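Long-range contacts in bacteriophage virulence determinant (PDB 6GGR), which probably acts as a zinc metalloprotease effector of the PipA family, cleaving NF-kappaB subunits in host cells: residues A38-M43 with L91-Y96; E69-L74 with W107-G112; E79-Q84 with K196-T201. One frame throughout, in Å; residues are numbered along the deposited sequence.

Contact 1: residues A38-M43 with L91-Y96; sequences ARLEPM and LMNYAY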
loop_
_atom_site.group_PDB
_atom_site.type_symbol
_atom_site.label_atom_id
_atom_site.label_comp_id
_atom_site.label_asym_id
_atom_site.label_seq_id
_atom_site.Cartn_x
_atom_site.Cartn_y
_atom_site.Cartn_z
ATOM N N ALA B 38 -32.878 3.871 3.466
ATOM C CA ALA B 38 -32.656 2.640 2.709
ATOM C C ALA B 38 -33.536 2.641 1.460
ATOM O O ALA B 38 -34.462 1.842 1.303
ATOM C CB ALA B 38 -32.935 1.427 3.584
ATOM N N ARG B 39 -33.224 3.566 0.552
ATOM C CA ARG B 39 -34.030 3.749 -0.646
ATOM C C ARG B 39 -33.481 3.025 -1.870
ATOM O O ARG B 39 -34.200 2.904 -2.866
ATOM C CB ARG B 39 -34.189 5.242 -0.962
ATOM C CG ARG B 39 -32.912 5.999 -1.264
ATOM C CD ARG B 39 -33.249 7.423 -1.695
ATOM N NE ARG B 39 -32.139 8.358 -1.518
ATOM C CZ ARG B 39 -31.256 8.684 -2.457
ATOM N NH1 ARG B 39 -30.288 9.551 -2.181
ATOM N NH2 ARG B 39 -31.328 8.152 -3.673
ATOM N N LEU B 40 -32.242 2.538 -1.823
ATOM C CA LEU B 40 -31.700 1.702 -2.884
ATOM C C LEU B 40 -31.846 0.234 -2.508
ATOM O O LEU B 40 -31.912 -0.127 -1.330
ATOM C CB LEU B 40 -30.227 2.020 -3.145
ATOM C CG LEU B 40 -29.814 3.490 -3.208
ATOM C CD1 LEU B 40 -28.335 3.594 -3.539
ATOM C CD2 LEU B 40 -30.640 4.260 -4.220
ATOM N N GLU B 41 -31.891 -0.618 -3.531
ATOM C CA GLU B 41 -32.034 -2.051 -3.316
ATOM C C GLU B 41 -30.658 -2.670 -3.094
ATOM O O GLU B 41 -29.814 -2.604 -3.996
ATOM C CB GLU B 41 -32.722 -2.705 -4.502
ATOM C CG GLU B 41 -33.599 -3.898 -4.126
ATOM C CD GLU B 41 -32.810 -5.181 -3.967
ATOM O OE1 GLU B 41 -32.025 -5.515 -4.880
ATOM O OE2 GLU B 41 -32.973 -5.851 -2.928
ATOM N N PRO B 42 -30.386 -3.270 -1.927
ATOM C CA PRO B 42 -29.019 -3.756 -1.652
ATOM C C PRO B 42 -28.444 -4.689 -2.709
ATOM O O PRO B 42 -27.258 -4.574 -3.041
ATOM C CB PRO B 42 -29.182 -4.472 -0.305
ATOM C CG PRO B 42 -30.304 -3.773 0.352
ATOM C CD PRO B 42 -31.258 -3.403 -0.748
ATOM N N MET B 43 -29.238 -5.619 -3.238
ATOM C CA MET B 43 -28.704 -6.598 -4.180
ATOM C C MET B 43 -28.365 -6.001 -5.542
ATOM O O MET B 43 -27.963 -6.753 -6.435
ATOM C CB MET B 43 -29.697 -7.750 -4.345
ATOM C CG MET B 43 -29.561 -8.825 -3.276
ATOM S SD MET B 43 -30.988 -9.925 -3.174
ATOM C CE MET B 43 -32.107 -8.935 -2.184
ATOM N N LEU B 91 -23.125 7.609 2.491
ATOM C CA LEU B 91 -22.092 7.681 1.463
ATOM C C LEU B 91 -22.589 7.076 0.156
ATOM O O LEU B 91 -22.465 7.686 -0.911
ATOM C CB LEU B 91 -20.827 6.977 1.956
ATOM C CG LEU B 91 -20.303 7.464 3.312
ATOM C CD1 LEU B 91 -19.033 6.729 3.688
ATOM C CD2 LEU B 91 -20.068 8.967 3.307
ATOM N N MET B 92 -23.192 5.887 0.230
ATOM C CA MET B 92 -23.664 5.211 -0.975
ATOM C C MET B 92 -24.769 6.008 -1.656
ATOM O O MET B 92 -24.739 6.218 -2.875
ATOM C CB MET B 92 -24.161 3.809 -0.623
ATOM C CG MET B 92 -24.648 3.010 -1.821
ATOM S SD MET B 92 -23.305 2.631 -2.966
ATOM C CE MET B 92 -24.229 2.310 -4.466
ATOM N N ASN B 93 -25.766 6.448 -0.884
ATOM C CA ASN B 93 -26.873 7.208 -1.459
ATOM C C ASN B 93 -26.363 8.447 -2.177
ATOM O O ASN B 93 -26.692 8.683 -3.344
ATOM C CB ASN B 93 -27.871 7.602 -0.368
ATOM C CG ASN B 93 -28.761 6.450 0.068
ATOM O OD1 ASN B 93 -28.910 5.458 -0.641
ATOM N ND2 ASN B 93 -29.379 6.592 1.240
ATOM N N TYR B 94 -25.567 9.264 -1.485
ATOM C CA TYR B 94 -24.993 10.447 -2.116
ATOM C C TYR B 94 -24.270 10.073 -3.405
ATOM O O TYR B 94 -24.542 10.633 -4.473
ATOM C CB TYR B 94 -24.045 11.136 -1.135
ATOM C CG TYR B 94 -23.530 12.509 -1.539
ATOM C CD1 TYR B 94 -23.628 12.991 -2.840
ATOM C CD2 TYR B 94 -22.927 13.324 -0.606
ATOM C CE1 TYR B 94 -23.141 14.240 -3.170
ATOM C CE2 TYR B 94 -22.451 14.544 -0.930
ATOM C CZ TYR B 94 -22.554 15.009 -2.207
ATOM O OH TYR B 94 -22.062 16.254 -2.515
ATOM N N ALA B 95 -23.351 9.111 -3.324
ATOM C CA ALA B 95 -22.595 8.717 -4.508
ATOM C C ALA B 95 -23.515 8.266 -5.636
ATOM O O ALA B 95 -23.232 8.517 -6.814
ATOM C CB ALA B 95 -21.608 7.613 -4.148
ATOM N N TYR B 96 -24.617 7.588 -5.302
ATOM C CA TYR B 96 -25.550 7.165 -6.343
ATOM C C TYR B 96 -26.126 8.365 -7.083
ATOM O O TYR B 96 -26.218 8.358 -8.316
ATOM C CB TYR B 96 -26.678 6.320 -5.748
ATOM C CG TYR B 96 -27.609 5.763 -6.806
ATOM C CD1 TYR B 96 -27.324 4.565 -7.449
ATOM C CD2 TYR B 96 -28.766 6.442 -7.172
ATOM C CE1 TYR B 96 -28.168 4.052 -8.421
ATOM C CE2 TYR B 96 -29.618 5.936 -8.145
ATOM C CZ TYR B 96 -29.312 4.743 -8.763
ATOM O OH TYR B 96 -30.158 4.242 -9.730
#
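L40 of the loop 38-43 packs against N93, M92 and Y96 of helix 86-100. The leucine side chain points at the helix, and its two methyls divide the contact: L40 CD1 lies 3.9 Å from Y96 CB and 4.1 Å from M92 CG, while CD2 sits over one face of the tyrosine ring, a CH-pi contact 4.3 Å from the centroid of Y96 and only 17° off the ring normal. The branch point rests against the N93 amide, with L40 CG 3.4 Å from N93 OD1, a van der Waals contact. With its CG anti to the carbonyl carbon (chi1 -77°), N93 turns the amide to the loop; ND2 is hydrogen-bonded to the carbonyls of D35 and K37, and OD1 probably to the hydroxyl of Y82, which also serves L40 N.

L40 sits at the OD1 end of the amide, whereas R39 comes over its face. The guanidinium stacks there with the two planes 23° apart and offset, and R39 NH1 comes within 3.6 Å of N93 CB. Salt bridges to D35, just before the loop segment, and D97, just after the helix segment, hold the guanidinium in place. The loop thus lies over helix 86-100 beside helix 64-84, which meets P42, M43 and M92, while helix 160-173 packs against L91, M92 and A95, and helix 186-197 against L91.

Contact 2: residues E69-L74 with W107-G112; sequences ECREVL and WLLGAG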
loop_
_atom_site.group_PDB
_atom_site.type_symbol
_atom_site.label_atom_id
_atom_site.label_comp_id
_atom_site.label_asym_id
_atom_site.label_seq_id
_atom_site.Cartn_x
_atom_site.Cartn_y
_atom_site.Cartn_z
ATOM N N GLU B 69 -15.048 -14.008 -8.487
ATOM C CA GLU B 69 -14.820 -14.310 -7.077
ATOM C C GLU B 69 -14.866 -13.043 -6.235
ATOM O O GLU B 69 -15.553 -12.989 -5.208
ATOM C CB GLU B 69 -13.475 -15.019 -6.907
ATOM C CG GLU B 69 -13.445 -16.426 -7.491
ATOM C CD GLU B 69 -12.036 -16.951 -7.708
ATOM O OE1 GLU B 69 -11.069 -16.232 -7.378
ATOM O OE2 GLU B 69 -11.896 -18.085 -8.211
ATOM N N CYS B 70 -14.141 -12.006 -6.660
ATOM C CA CYS B 70 -14.087 -10.775 -5.881
ATOM C C CYS B 70 -15.414 -10.028 -5.932
ATOM O O CYS B 70 -15.841 -9.449 -4.927
ATOM C CB CYS B 70 -12.945 -9.889 -6.380
ATOM S SG CYS B 70 -11.287 -10.498 -5.935
ATOM N N ARG B 71 -16.087 -10.035 -7.086
ATOM C CA ARG B 71 -17.366 -9.338 -7.196
ATOM C C ARG B 71 -18.424 -9.982 -6.309
ATOM O O ARG B 71 -19.230 -9.283 -5.683
ATOM C CB ARG B 71 -17.844 -9.320 -8.649
ATOM C CG ARG B 71 -18.918 -8.274 -8.904
ATOM C CD ARG B 71 -19.762 -8.581 -10.131
ATOM N NE ARG B 71 -20.791 -7.562 -10.326
ATOM C CZ ARG B 71 -22.007 -7.597 -9.787
ATOM N NH1 ARG B 71 -22.379 -8.608 -9.012
ATOM N NH2 ARG B 71 -22.860 -6.611 -10.025
ATOM N N GLU B 72 -18.455 -11.316 -6.263
ATOM C CA GLU B 72 -19.391 -12.008 -5.383
ATOM C C GLU B 72 -19.188 -11.579 -3.934
ATOM O O GLU B 72 -20.150 -11.267 -3.224
ATOM C CB GLU B 72 -19.219 -13.520 -5.537
ATOM C CG GLU B 72 -20.243 -14.352 -4.779
ATOM C CD GLU B 72 -19.777 -14.749 -3.390
ATOM O OE1 GLU B 72 -18.567 -15.004 -3.210
ATOM O OE2 GLU B 72 -20.625 -14.806 -2.476
ATOM N N VAL B 73 -17.932 -11.548 -3.481
ATOM C CA VAL B 73 -17.635 -11.115 -2.117
ATOM C C VAL B 73 -17.999 -9.646 -1.939
ATOM O O VAL B 73 -18.603 -9.255 -0.934
ATOM C CB VAL B 73 -16.156 -11.377 -1.782
ATOM C CG1 VAL B 73 -15.782 -10.776 -0.422
ATOM C CG2 VAL B 73 -15.877 -12.869 -1.794
ATOM N N LEU B 74 -17.626 -8.810 -2.911
ATOM C CA LEU B 74 -17.936 -7.387 -2.817
ATOM C C LEU B 74 -19.438 -7.162 -2.716
ATOM O O LEU B 74 -19.894 -6.297 -1.960
ATOM C CB LEU B 74 -17.361 -6.643 -4.025
ATOM C CG LEU B 74 -17.673 -5.146 -4.107
ATOM C CD1 LEU B 74 -17.218 -4.417 -2.855
ATOM C CD2 LEU B 74 -17.031 -4.527 -5.331
ATOM N N TRP B 107 -17.128 2.161 -11.667
ATOM C CA TRP B 107 -15.680 1.918 -11.417
ATOM C C TRP B 107 -15.275 0.595 -11.991
ATOM O O TRP B 107 -16.074 -0.296 -12.117
ATOM C CB TRP B 107 -15.323 1.957 -9.893
ATOM C CG TRP B 107 -15.562 3.267 -9.236
ATOM C CD1 TRP B 107 -16.741 3.819 -8.962
ATOM C CD2 TRP B 107 -14.580 4.168 -8.740
ATOM N NE1 TRP B 107 -16.576 5.007 -8.355
ATOM C CE2 TRP B 107 -15.247 5.246 -8.205
ATOM C CE3 TRP B 107 -13.190 4.152 -8.711
ATOM C CZ2 TRP B 107 -14.593 6.299 -7.649
ATOM C CZ3 TRP B 107 -12.549 5.187 -8.175
ATOM C CH2 TRP B 107 -13.234 6.250 -7.649
ATOM N N LEU B 108 -14.015 0.523 -12.401
ATOM C CA LEU B 108 -13.439 -0.756 -12.798
ATOM C C LEU B 108 -13.003 -1.530 -11.563
ATOM O O LEU B 108 -12.397 -0.968 -10.645
ATOM C CB LEU B 108 -12.242 -0.539 -13.723
ATOM C CG LEU B 108 -12.527 -0.024 -15.137
ATOM C CD1 LEU B 108 -11.231 0.311 -15.864
ATOM C CD2 LEU B 108 -13.329 -1.048 -15.925
ATOM N N LEU B 109 -13.319 -2.820 -11.535
ATOM C CA LEU B 109 -12.908 -3.685 -10.432
ATOM C C LEU B 109 -11.593 -4.357 -10.813
ATOM O O LEU B 109 -11.565 -5.262 -11.651
ATOM C CB LEU B 109 -13.993 -4.710 -10.118
ATOM C CG LEU B 109 -13.633 -5.727 -9.032
ATOM C CD1 LEU B 109 -13.299 -5.030 -7.723
ATOM C CD2 LEU B 109 -14.756 -6.731 -8.829
ATOM N N GLY B 110 -10.495 -3.906 -10.206
ATOM C CA GLY B 110 -9.207 -4.542 -10.407
ATOM C C GLY B 110 -9.043 -5.767 -9.530
ATOM O O GLY B 110 -8.214 -5.780 -8.614
ATOM N N ALA B 111 -9.832 -6.803 -9.804
ATOM C CA ALA B 111 -9.869 -7.974 -8.938
ATOM C C ALA B 111 -8.514 -8.672 -8.904
ATOM O O ALA B 111 -7.838 -8.806 -9.928
ATOM C CB ALA B 111 -10.946 -8.950 -9.412
ATOM N N GLY B 112 -8.130 -9.132 -7.716
ATOM C CA GLY B 112 -6.861 -9.801 -7.538
ATOM C C GLY B 112 -5.660 -8.885 -7.488
ATOM O O GLY B 112 -4.527 -9.379 -7.458
#
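This is a buried, largely apolar helix-on-strand contact without hydrogen bonds across it, in which C70, R71 and L74 of helix 64-84 meet L109, A111 and G112 of the segment 107-112. Strand 107-111 is an outermost one, within this chain, of a three-stranded mixed sheet. Helix and strand segments cross steeply, at 114° between their chain directions, and their axes approach to 9.1 Å.

L109 contributes the most area on the strand side. Its CG lies anti to the backbone N (chi1 176°), which sends both methyls to the helix: L109 CD2 lies 4.0 Å from R71 CB and equally close to R71 N, while the rest of the arginine side chain leads away and touches A46 and E47 of helix 45-49. L109 CD1 only grazes L74 CD2, at 4.5 Å.

Past L109 the strand bends through an inverse gamma turn centred on G110, closed by a weak hydrogen bond from A111 N to L109 O. A111, two residues on, faces the helix as L109 does. There C70 CB meets A111 CB at 3.8 Å, and C70 SG lies beside the same methyl and 3.9 Å from G112 N. G112 then has positive phi (77°), as glycine readily does.

Beyond this layer L74 and L109 both pack on L135 of strand 132-135. L74 also touches F164 of helix 160-173, which carries H166 and H170, zinc ligands in another structure of this protein though no zinc is bound here, in the HxxxH spacing of zincin-type metalloproteases; its side chain lies about 11 Å from that of H166.

Contact 3: residues E79-Q84 with K196-T201; sequences EDAYTQ and KEMGHT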
loop_
_atom_site.group_PDB
_atom_site.type_symbol
_atom_site.label_atom_id
_atom_site.label_comp_id
_atom_site.label_asym_id
_atom_site.label_seq_id
_atom_site.Cartn_x
_atom_site.Cartn_y
_atom_site.Cartn_z
ATOM N N GLU B 79 -24.070 -5.359 0.342
ATOM C CA GLU B 79 -25.421 -5.636 0.809
ATOM C C GLU B 79 -25.508 -5.542 2.330
ATOM O O GLU B 79 -26.414 -4.896 2.872
ATOM C CB GLU B 79 -25.853 -7.019 0.316
ATOM C CG GLU B 79 -27.185 -7.510 0.845
ATOM C CD GLU B 79 -27.631 -8.795 0.169
ATOM O OE1 GLU B 79 -26.764 -9.517 -0.369
ATOM O OE2 GLU B 79 -28.847 -9.082 0.171
ATOM N N ASP B 80 -24.572 -6.182 3.036
ATOM C CA ASP B 80 -24.586 -6.136 4.497
ATOM C C ASP B 80 -24.387 -4.717 5.008
ATOM O O ASP B 80 -25.060 -4.290 5.953
ATOM C CB ASP B 80 -23.505 -7.054 5.067
ATOM C CG ASP B 80 -23.849 -8.521 4.931
ATOM O OD1 ASP B 80 -25.051 -8.847 4.824
ATOM O OD2 ASP B 80 -22.917 -9.351 4.938
ATOM N N ALA B 81 -23.457 -3.972 4.406
ATOM C CA ALA B 81 -23.173 -2.622 4.878
ATOM C C ALA B 81 -24.378 -1.708 4.701
ATOM O O ALA B 81 -24.665 -0.873 5.566
ATOM C CB ALA B 81 -21.965 -2.052 4.139
ATOM N N TYR B 82 -25.093 -1.846 3.586
ATOM C CA TYR B 82 -26.242 -0.981 3.344
ATOM C C TYR B 82 -27.410 -1.339 4.254
ATOM O O TYR B 82 -28.120 -0.452 4.740
ATOM C CB TYR B 82 -26.659 -1.068 1.879
ATOM C CG TYR B 82 -27.483 0.110 1.411
ATOM C CD1 TYR B 82 -26.873 1.276 0.969
ATOM C CD2 TYR B 82 -28.869 0.057 1.415
ATOM C CE1 TYR B 82 -27.621 2.354 0.542
ATOM C CE2 TYR B 82 -29.625 1.128 0.986
ATOM C CZ TYR B 82 -28.997 2.274 0.553
ATOM O OH TYR B 82 -29.753 3.340 0.129
ATOM N N THR B 83 -27.630 -2.633 4.496
ATOM C CA THR B 83 -28.734 -3.042 5.355
ATOM C C THR B 83 -28.470 -2.699 6.816
ATOM O O THR B 83 -29.419 -2.487 7.578
ATOM C CB THR B 83 -28.988 -4.546 5.217
ATOM O OG1 THR B 83 -27.802 -5.273 5.565
ATOM C CG2 THR B 83 -29.393 -4.898 3.799
ATOM N N GLN B 84 -27.200 -2.626 7.222
ATOM C CA GLN B 84 -26.845 -2.547 8.633
ATOM C C GLN B 84 -26.310 -1.192 9.078
ATOM O O GLN B 84 -26.408 -0.877 10.268
ATOM C CB GLN B 84 -25.793 -3.618 8.972
ATOM C CG GLN B 84 -26.293 -5.045 8.799
ATOM C CD GLN B 84 -25.198 -6.081 8.997
ATOM O OE1 GLN B 84 -24.661 -6.628 8.032
ATOM N NE2 GLN B 84 -24.871 -6.363 10.252
ATOM N N LYS B 196 -18.442 -0.848 12.875
ATOM C CA LYS B 196 -19.146 -0.985 14.149
ATOM C C LYS B 196 -20.653 -1.008 13.943
ATOM O O LYS B 196 -21.369 -1.745 14.630
ATOM C CB LYS B 196 -18.756 0.144 15.104
ATOM C CG LYS B 196 -17.360 0.009 15.702
ATOM C CD LYS B 196 -17.210 -1.270 16.517
ATOM C CE LYS B 196 -15.875 -1.311 17.246
ATOM N NZ LYS B 196 -15.617 -2.640 17.881
ATOM N N GLU B 197 -21.156 -0.203 13.004
ATOM C CA GLU B 197 -22.579 -0.242 12.685
ATOM C C GLU B 197 -22.989 -1.575 12.073
ATOM O O GLU B 197 -24.163 -1.954 12.168
ATOM C CB GLU B 197 -22.939 0.904 11.737
ATOM C CG GLU B 197 -22.897 2.288 12.378
ATOM C CD GLU B 197 -23.309 3.400 11.421
ATOM O OE1 GLU B 197 -23.569 3.109 10.235
ATOM O OE2 GLU B 197 -23.378 4.569 11.857
ATOM N N MET B 198 -22.050 -2.291 11.451
ATOM C CA MET B 198 -22.304 -3.606 10.874
ATOM C C MET B 198 -22.188 -4.734 11.892
ATOM O O MET B 198 -22.409 -5.894 11.530
ATOM C CB MET B 198 -21.322 -3.880 9.727
ATOM C CG MET B 198 -21.493 -2.988 8.511
ATOM S SD MET B 198 -20.196 -3.264 7.293
ATOM C CE MET B 198 -20.696 -4.863 6.660
ATOM N N GLY B 199 -21.839 -4.435 13.140
ATOM C CA GLY B 199 -21.583 -5.487 14.100
ATOM C C GLY B 199 -20.235 -6.146 13.938
ATOM O O GLY B 199 -20.041 -7.264 14.423
ATOM N N HIS B 200 -19.299 -5.494 13.257
ATOM C CA HIS B 200 -17.948 -6.022 13.125
ATOM C C HIS B 200 -17.180 -5.818 14.427
ATOM O O HIS B 200 -17.099 -4.700 14.945
ATOM C CB HIS B 200 -17.229 -5.343 11.963
ATOM C CG HIS B 200 -16.107 -6.152 11.394
ATOM N ND1 HIS B 200 -14.841 -6.154 11.941
ATOM C CD2 HIS B 200 -16.060 -6.991 10.332
ATOM C CE1 HIS B 200 -14.061 -6.955 11.237
ATOM N NE2 HIS B 200 -14.777 -7.475 10.255
ATOM N N THR B 201 -16.607 -6.904 14.948
ATOM C CA THR B 201 -16.008 -6.910 16.280
ATOM C C THR B 201 -14.629 -6.255 16.331
ATOM O O THR B 201 -14.177 -5.886 17.422
ATOM C CB THR B 201 -15.912 -8.359 16.778
ATOM O OG1 THR B 201 -17.228 -8.919 16.869
ATOM C CG2 THR B 201 -15.230 -8.451 18.145
HETATM O O HOH W 1 -21.787 -7.675 9.584
#
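Helix 186-197 ends in a Schellman motif, and its capping turn is pressed against the last turn of helix 64-84. M198, at the turn, contributes more area than any other residue. Its chain runs out to SD and then bends (chi3 73°), which lays the terminal methyl along the neighbouring helix: M198 CE is 3.7 Å from A81 N and 3.9 Å from D80 CB, while SD rests 3.8 Å from A81 CB.

Q84, the final residue of its helix, lies along the backbone of the turn. Its extended chain brings NE2 within 2.8 Å of M198 O. A water donates to that same carbonyl oxygen, at 2.7 Å from M198 O, and weakly to Q84 OE1, bridging the two segments at the surface. Nearby, Q84 O and E197 O come to 3.1 Å, two acceptors that would be expected to repel mildly. The carboxylate of E197 is directed away, to a hydrogen bond with T87 at the start of helix 86-100.

G199, with positive phi (78°), sends its N-H back to K196 O at 3.1 Å, the reversal typical of a glycine-terminated Schellman C-cap, here set against another helix's C-terminal end.

Overall arrangement
Contact 2 is the buried one, an apolar helix-on-strand interface without hydrogen bonds between its segments; contact 1 is partly buried and combines leucine packing with a guanidinium-amide stack, the arginine being held by salt bridges outside its segments; contact 3 lies at the surface and brings in water and backbone carbonyls. Contacts 2 and 3 share helix 64-84: its 69-74 part serves contact 2 and its last turn, 79-84, serves contact 3. Contacts 1 and 3 touch directly through Y82, which turns from contact 3 to the polar groups of contact 1, whereas contact 2 stays about 5 to 6 Å from either at the nearest atoms. Residues of all three contacts touch helix 160-173.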